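Local coordinates for protein endonuclease V (Homo sapiens, PDB 6OZE) that probably cleaves RNA at sites of adenosine deamination, acting as an inosine-specific endoribonuclease that depends on metal ions, at residues 38-43 and 114-119; 88-93 and 131-136; 137-142 and 203-208. The protein carries 4 engineered substitutions. All coordinates share one frame; numbering follows the deposited sequence.

Interaction 1: residues 38-43 and 114-119; sequences QRVGGV and VLLVDG. With NA (sodium ion), chain G.
Gly41 grips the neighbouring strand through both its N and its O: the N gives a nearly straight hydrogen bond to Val114 O at 2.8 Å, and the O takes one from Leu116 N. Val43 N then reaches Leu116 O at 3.2 Å, a more bent bond with 148° at the hydrogen. The strands run parallel, 17° apart, and pair Gly41 with Leu115, Gly42 with Leu116 and Val43 with Val117.

Leu116 can be followed outward from the backbone. Its CB passes 3.8 Å from Gly41 O. With CG anti to the carbonyl carbon (chi1 -58°), the branch point stands 4.0 Å from Val40 CG1 in the modelled conformer. Beyond it, CD1 is 4.3 Å from Val40 CG1 and CD2 is farther off; the side chain packs on Pro227 and Val228 of helix 226-242. In that same conformer Val40 lies alongside Val114, its CG2 3.9 Å from Val114 CG1. On the other face of the sheet, Leu115 CD2 comes over the backbone of Gly41, 3.9 Å from Gly41 CA, and Val43 and Val117 run side by side with their CG2 methyls 3.7 Å apart. Both of these valines lie against helix 130-138.

The two ends of the pair are polar. Gln38 holds the sodium ion through OE1, and the carbonyl oxygens of Leu37 and Phe64 with three waters complete the site. At the far end Asp118 leaves the pair, CB still near Val43 O, and its OD2 forms a salt bridge with Lys147. A strand with two successive glycines, bonded here through Gly41 and Val43, with helices packed on both faces, belongs to the parallel centre of the mixed sheet in the RNase H-like fold of endonuclease V.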
# COMPACT_ATOMS: atom_id res chain seq x y z
N GLN A 38 -10.62 7.93 12.51
CA GLN A 38 -10.11 9.27 12.76
C GLN A 38 -8.76 9.55 12.12
O GLN A 38 -8.46 10.72 11.84
CB GLN A 38 -9.97 9.53 14.27
CG GLN A 38 -11.29 9.62 15.00
CD GLN A 38 -12.03 10.91 14.68
OE1 GLN A 38 -12.68 11.03 13.65
NE2 GLN A 38 -11.90 11.90 15.56
N ARG A 39 -7.91 8.53 11.94
CA ARG A 39 -6.57 8.73 11.41
C ARG A 39 -6.22 7.63 10.42
O ARG A 39 -6.36 6.44 10.73
CB ARG A 39 -5.54 8.74 12.55
CG ARG A 39 -5.70 9.92 13.49
CD ARG A 39 -4.71 9.86 14.65
NE ARG A 39 -4.84 8.61 15.39
CZ ARG A 39 -5.76 8.38 16.32
NH1 ARG A 39 -5.79 7.20 16.93
NH2 ARG A 39 -6.65 9.31 16.65
N VAL A 40 -5.77 8.04 9.24
CA VAL A 40 -5.36 7.13 8.17
C VAL A 40 -3.90 7.41 7.86
O VAL A 40 -3.52 8.57 7.67
CB VAL A 40 -6.23 7.33 6.91
CG1 VAL A 40 -5.77 6.41 5.80
CG2 VAL A 40 -7.71 7.10 7.22
N GLY A 41 -3.09 6.37 7.80
CA GLY A 41 -1.68 6.52 7.53
C GLY A 41 -1.37 6.20 6.08
O GLY A 41 -2.12 5.51 5.39
N GLY A 42 -0.25 6.76 5.62
CA GLY A 42 0.27 6.46 4.30
C GLY A 42 1.77 6.23 4.42
O GLY A 42 2.44 6.86 5.24
N VAL A 43 2.27 5.30 3.62
CA VAL A 43 3.69 4.97 3.64
C VAL A 43 4.24 4.97 2.23
O VAL A 43 3.54 4.65 1.26
CB VAL A 43 4.05 3.64 4.35
CG1 VAL A 43 3.82 3.73 5.85
CG2 VAL A 43 3.27 2.47 3.73
N VAL A 114 -5.34 2.59 10.19
CA VAL A 114 -5.20 1.83 8.95
C VAL A 114 -4.09 2.50 8.16
O VAL A 114 -3.92 3.72 8.23
CB VAL A 114 -6.55 1.83 8.17
CG1 VAL A 114 -7.05 3.27 7.92
CG2 VAL A 114 -6.42 1.08 6.84
N LEU A 115 -3.35 1.71 7.39
CA LEU A 115 -2.31 2.23 6.52
C LEU A 115 -2.70 1.99 5.07
O LEU A 115 -3.08 0.87 4.72
CB LEU A 115 -0.97 1.51 6.75
CG LEU A 115 -0.30 1.65 8.12
CD1 LEU A 115 0.98 0.79 8.14
CD2 LEU A 115 0.04 3.11 8.36
N LEU A 116 -2.57 3.01 4.25
CA LEU A 116 -2.58 2.87 2.80
C LEU A 116 -1.13 2.78 2.35
O LEU A 116 -0.33 3.69 2.62
CB LEU A 116 -3.28 4.04 2.13
CG LEU A 116 -4.73 4.31 2.55
CD1 LEU A 116 -5.34 5.37 1.64
CD2 LEU A 116 -5.59 3.03 2.53
N VAL A 117 -0.79 1.70 1.67
CA VAL A 117 0.59 1.36 1.32
C VAL A 117 0.77 1.49 -0.17
O VAL A 117 -0.01 0.92 -0.95
CB VAL A 117 0.90 -0.08 1.76
CG1 VAL A 117 2.33 -0.47 1.38
CG2 VAL A 117 0.69 -0.20 3.23
N ASP A 118 1.79 2.23 -0.59
CA ASP A 118 2.15 2.25 -2.00
C ASP A 118 2.79 0.91 -2.35
O ASP A 118 4.00 0.73 -2.18
CB ASP A 118 3.09 3.42 -2.31
CG ASP A 118 3.40 3.55 -3.80
OD1 ASP A 118 2.94 2.71 -4.60
OD2 ASP A 118 4.11 4.50 -4.17
N GLY A 119 1.98 -0.02 -2.82
CA GLY A 119 2.41 -1.39 -3.03
C GLY A 119 1.21 -2.30 -3.02
O GLY A 119 0.08 -1.87 -2.82
NA NA G . -13.74 10.46 11.60
O HOH W 1 -14.61 12.82 12.11
O HOH W 2 -15.21 9.14 10.04
O HOH W 3 -15.83 9.22 12.96

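Interaction 2: residues 88-93 and 131-136; sequences LAFREV and ASHLGV. Engineered in segment 131-136: Ser132 (natural residue Cys).
His133 reaches from helix 131-136 into the side of helix 89-93, meeting Ala89, Phe90 and Val93. Its CE1 stands 3.7 Å from Phe90 CZ and over the face of the phenyl ring, displaced toward the rim. The ring planes are at 90° and the centroids 5.0 Å apart, a T-shaped stack in which histidine supplies the edge and phenylalanine the face. CG of His133 lies anti to the backbone N (chi1 -158°), which carries the imidazole out across the gap between the helices. Phe90 starts from a CB that points away from helix 131-136, and only the far end of its ring comes back to meet the histidine.

Packing is tightest at Ala89, whose small methyl lets the imidazole come close: Ala89 CB is 3.5 Å from His133 ND1. Val93 closes in from the next turn, CG2 lying 4.1 Å from His133 CB and 3.9 Å from Leu134 N. The buried His133 also meets the ring of Phe128 and the side chain of Leu16.

Beyond that the contact loosens. Leu134 CB is 4.2 Å from Val93 CG2 and Leu134 CD1 is 4.2 Å from Val93 CG1, while CD2 turns toward Val43 in the sheet. On the partly exposed side, the phenyl ring of Phe90 extends to helix 3-17, where it stacks with Trp9. No hydrogen bond joins the two segments, and their axes stay 9.9 Å apart at a crossing angle of -48°, a separation filled mostly by side chains. This is helix-to-helix packing on one face of the central sheet, part of the alpha/beta layering of the RNase H-like fold.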
# COMPACT_ATOMS: atom_id res chain seq x y z
N LEU A 88 10.25 -7.78 -2.87
CA LEU A 88 10.54 -6.38 -2.58
C LEU A 88 10.30 -6.05 -1.12
O LEU A 88 11.02 -5.23 -0.54
CB LEU A 88 9.68 -5.46 -3.46
CG LEU A 88 9.75 -3.96 -3.15
CD1 LEU A 88 11.16 -3.43 -3.31
CD2 LEU A 88 8.79 -3.18 -4.03
N ALA A 89 9.30 -6.67 -0.50
CA ALA A 89 8.97 -6.33 0.88
C ALA A 89 10.16 -6.54 1.82
O ALA A 89 10.29 -5.83 2.82
CB ALA A 89 7.75 -7.12 1.37
N PHE A 90 11.04 -7.50 1.51
CA PHE A 90 12.21 -7.71 2.35
C PHE A 90 13.17 -6.53 2.32
O PHE A 90 13.96 -6.36 3.25
CB PHE A 90 12.91 -9.02 1.99
CG PHE A 90 12.14 -10.23 2.39
CD1 PHE A 90 12.28 -10.77 3.66
CD2 PHE A 90 11.24 -10.83 1.52
CE1 PHE A 90 11.55 -11.88 4.04
CE2 PHE A 90 10.50 -11.94 1.90
CZ PHE A 90 10.66 -12.47 3.16
N ARG A 91 13.12 -5.71 1.27
CA ARG A 91 13.95 -4.52 1.22
C ARG A 91 13.33 -3.35 1.97
O ARG A 91 14.06 -2.56 2.58
CB ARG A 91 14.19 -4.11 -0.23
CG ARG A 91 14.44 -5.28 -1.16
CD ARG A 91 15.62 -5.02 -2.06
NE ARG A 91 15.46 -3.83 -2.88
CZ ARG A 91 16.48 -3.07 -3.29
NH1 ARG A 91 17.72 -3.37 -2.95
NH2 ARG A 91 16.25 -2.02 -4.05
N GLU A 92 12.00 -3.22 1.94
CA GLU A 92 11.30 -2.02 2.37
C GLU A 92 10.67 -2.12 3.75
O GLU A 92 10.71 -1.15 4.52
CB GLU A 92 10.18 -1.68 1.38
CG GLU A 92 10.66 -1.27 0.00
CD GLU A 92 9.51 -0.81 -0.88
OE1 GLU A 92 8.38 -0.73 -0.38
OE2 GLU A 92 9.75 -0.53 -2.07
N VAL A 93 10.08 -3.27 4.08
CA VAL A 93 9.35 -3.39 5.36
C VAL A 93 10.19 -3.05 6.58
O VAL A 93 9.66 -2.39 7.50
CB VAL A 93 8.63 -4.74 5.44
CG1 VAL A 93 8.13 -4.98 6.86
CG2 VAL A 93 7.46 -4.79 4.48
N ALA A 131 2.16 -4.66 1.32
CA ALA A 131 1.08 -4.21 2.19
C ALA A 131 0.68 -5.31 3.18
O ALA A 131 0.33 -5.01 4.33
CB ALA A 131 -0.12 -3.76 1.35
N SER A 132 0.69 -6.57 2.74
CA SER A 132 0.36 -7.67 3.64
C SER A 132 1.49 -7.92 4.63
O SER A 132 1.25 -8.20 5.81
CB SER A 132 0.14 -8.94 2.84
OG SER A 132 -1.07 -8.82 2.10
N HIS A 133 2.73 -7.84 4.14
CA HIS A 133 3.90 -8.09 4.96
C HIS A 133 4.01 -7.03 6.06
O HIS A 133 4.22 -7.35 7.23
CB HIS A 133 5.11 -8.07 4.04
CG HIS A 133 6.32 -8.79 4.55
ND1 HIS A 133 7.11 -9.57 3.73
CD2 HIS A 133 6.89 -8.84 5.78
CE1 HIS A 133 8.12 -10.07 4.43
NE2 HIS A 133 8.00 -9.65 5.68
N LEU A 134 3.83 -5.76 5.69
CA LEU A 134 3.82 -4.69 6.68
C LEU A 134 2.62 -4.82 7.61
O LEU A 134 2.74 -4.60 8.82
CB LEU A 134 3.84 -3.33 5.98
CG LEU A 134 3.87 -2.10 6.89
CD1 LEU A 134 5.20 -2.03 7.68
CD2 LEU A 134 3.68 -0.85 6.05
N GLY A 135 1.45 -5.17 7.07
CA GLY A 135 0.26 -5.28 7.91
C GLY A 135 0.39 -6.35 8.98
O GLY A 135 0.04 -6.13 10.14
N VAL A 136 0.88 -7.54 8.62
CA VAL A 136 0.99 -8.62 9.59
C VAL A 136 1.99 -8.25 10.69
O VAL A 136 1.77 -8.54 11.87
CB VAL A 136 1.36 -9.94 8.89
CG1 VAL A 136 1.88 -10.97 9.89
CG2 VAL A 136 0.15 -10.50 8.14

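Interaction 3: residues 137-142 and 203-208; sequences LTDLPC and VGHRMS
A classic beta bulge joins these segments: Gly204 and His205 both face Cys142, and both of their N atoms donate to Cys142 O from the same face of its carbonyl plane, Gly204 N at 2.9 Å. Cys142 N answers with a bond to His205 O, also 2.9 Å and in the carbonyl plane. Pro141 CA adds a CA-H...O contact to the same oxygen.

Just before this, Asp139 is the C-prime residue of the Schellman motif that ends helix 130-138, and with CG opposite the backbone N (chi1 -157°) its carboxylate is carried to His205. NE2 donates to Asp139 OD1 at 3.2 Å, with the oxygen in the imidazole plane and the angle at hydrogen 161°; ND1 is held by Val21 N, so both ring nitrogens are fixed. Arg206 forms a salt bridge to the same oxygen, its NE making a long, weak hydrogen bond to Asp139 OD1, 3.5 Å. The exact position of its guanidinium, modelled too close to Asp139 O, is doubtful; NH1 pairs with Glu26.

The contact thus lies where helix 130-138 turns into strand 142-146, beside antiparallel strand 199-205; Leu140 packs toward helix 89-106, and Ser208 caps helix 209-218.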
# COMPACT_ATOMS: atom_id res chain seq x y z
N LEU A 137 3.10 -7.62 10.31
CA LEU A 137 4.14 -7.31 11.29
C LEU A 137 3.77 -6.14 12.19
O LEU A 137 4.11 -6.15 13.37
CB LEU A 137 5.47 -7.07 10.57
CG LEU A 137 6.14 -8.33 10.00
CD1 LEU A 137 7.38 -7.94 9.22
CD2 LEU A 137 6.50 -9.33 11.11
N THR A 138 3.06 -5.13 11.67
CA THR A 138 2.56 -4.06 12.52
C THR A 138 1.26 -4.43 13.22
O THR A 138 0.88 -3.75 14.18
CB THR A 138 2.29 -2.79 11.70
OG1 THR A 138 1.30 -3.06 10.71
CG2 THR A 138 3.56 -2.29 11.03
N ASP A 139 0.59 -5.50 12.77
CA ASP A 139 -0.78 -5.84 13.18
C ASP A 139 -1.73 -4.64 13.04
O ASP A 139 -2.52 -4.34 13.92
CB ASP A 139 -0.85 -6.43 14.58
CG ASP A 139 -2.09 -7.26 14.80
OD1 ASP A 139 -2.63 -7.81 13.80
OD2 ASP A 139 -2.54 -7.36 15.96
N LEU A 140 -1.61 -3.94 11.92
CA LEU A 140 -2.51 -2.85 11.62
C LEU A 140 -3.29 -3.18 10.36
O LEU A 140 -2.77 -3.84 9.45
CB LEU A 140 -1.73 -1.55 11.36
CG LEU A 140 -1.08 -0.85 12.55
CD1 LEU A 140 -0.25 0.33 12.04
CD2 LEU A 140 -2.15 -0.38 13.54
N PRO A 141 -4.55 -2.75 10.28
CA PRO A 141 -5.25 -2.81 9.00
C PRO A 141 -4.43 -2.11 7.93
O PRO A 141 -3.91 -1.01 8.13
CB PRO A 141 -6.55 -2.04 9.29
CG PRO A 141 -6.78 -2.27 10.76
CD PRO A 141 -5.39 -2.20 11.36
N CYS A 142 -4.23 -2.79 6.80
CA CYS A 142 -3.42 -2.25 5.72
C CYS A 142 -4.08 -2.56 4.38
O CYS A 142 -4.61 -3.65 4.18
CB CYS A 142 -2.02 -2.86 5.69
SG CYS A 142 -0.86 -2.22 6.91
N VAL A 203 -6.22 -6.29 -0.58
CA VAL A 203 -6.15 -6.38 0.88
C VAL A 203 -4.71 -6.59 1.30
O VAL A 203 -4.02 -7.46 0.76
CB VAL A 203 -7.01 -7.55 1.38
CG1 VAL A 203 -6.76 -7.80 2.86
CG2 VAL A 203 -8.49 -7.27 1.12
N GLY A 204 -4.27 -5.82 2.28
CA GLY A 204 -3.03 -6.13 2.97
C GLY A 204 -3.31 -7.03 4.16
O GLY A 204 -2.89 -8.18 4.20
N HIS A 205 -4.05 -6.50 5.13
CA HIS A 205 -4.27 -7.22 6.38
C HIS A 205 -5.42 -6.55 7.11
O HIS A 205 -5.55 -5.32 7.08
CB HIS A 205 -3.01 -7.15 7.26
CG HIS A 205 -3.12 -7.88 8.57
ND1 HIS A 205 -3.46 -9.21 8.67
CD2 HIS A 205 -2.85 -7.47 9.83
CE1 HIS A 205 -3.43 -9.58 9.94
NE2 HIS A 205 -3.06 -8.54 10.67
N ARG A 206 -6.29 -7.36 7.72
CA ARG A 206 -7.35 -6.89 8.61
C ARG A 206 -8.32 -5.92 7.94
O ARG A 206 -8.83 -5.00 8.58
CB ARG A 206 -6.79 -6.30 9.91
CG ARG A 206 -6.29 -7.34 10.87
CD ARG A 206 -6.63 -6.94 12.29
NE ARG A 206 -5.56 -6.19 12.92
CZ ARG A 206 -5.76 -5.16 13.75
NH1 ARG A 206 -7.00 -4.76 14.02
NH2 ARG A 206 -4.73 -4.53 14.29
N MET A 207 -8.57 -6.11 6.64
CA MET A 207 -9.66 -5.39 6.00
C MET A 207 -10.22 -6.26 4.88
O MET A 207 -9.50 -7.06 4.27
CB MET A 207 -9.17 -4.04 5.45
CG MET A 207 -10.31 -3.04 5.16
SD MET A 207 -9.69 -1.36 5.37
CE MET A 207 -11.21 -0.40 5.31
N SER A 208 -11.52 -6.12 4.63
CA SER A 208 -12.12 -6.76 3.47
C SER A 208 -11.81 -5.95 2.23
O SER A 208 -11.51 -4.75 2.29
CB SER A 208 -13.63 -6.90 3.65
OG SER A 208 -14.25 -5.62 3.56

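Interactions 1, 2 and 3 lie about 10 to 13 Å apart, centre to centre, around helix 130-138 and the central sheet. Along the chain the segments of interactions 1 and 2 alternate, and both close before interaction 3 opens. Leu134 joins the first two, its CD2 lying 3.8 Å from Leu115 CD1. Leu115 N probably bonds to Pro141 O at 2.9 Å, carrying the sheet from interaction 1 into interaction 3. OG of Ser132, an engineered residue, probably bonds to Gly204 O in the modelled conformer, linking interactions 2 and 3. Strand 115-118, helix 130-138 and strand 142-146 form a beta-alpha-beta unit: interactions 1 and 3 pair its strands with their neighbours, and interaction 2 packs its helix against helix 89-106.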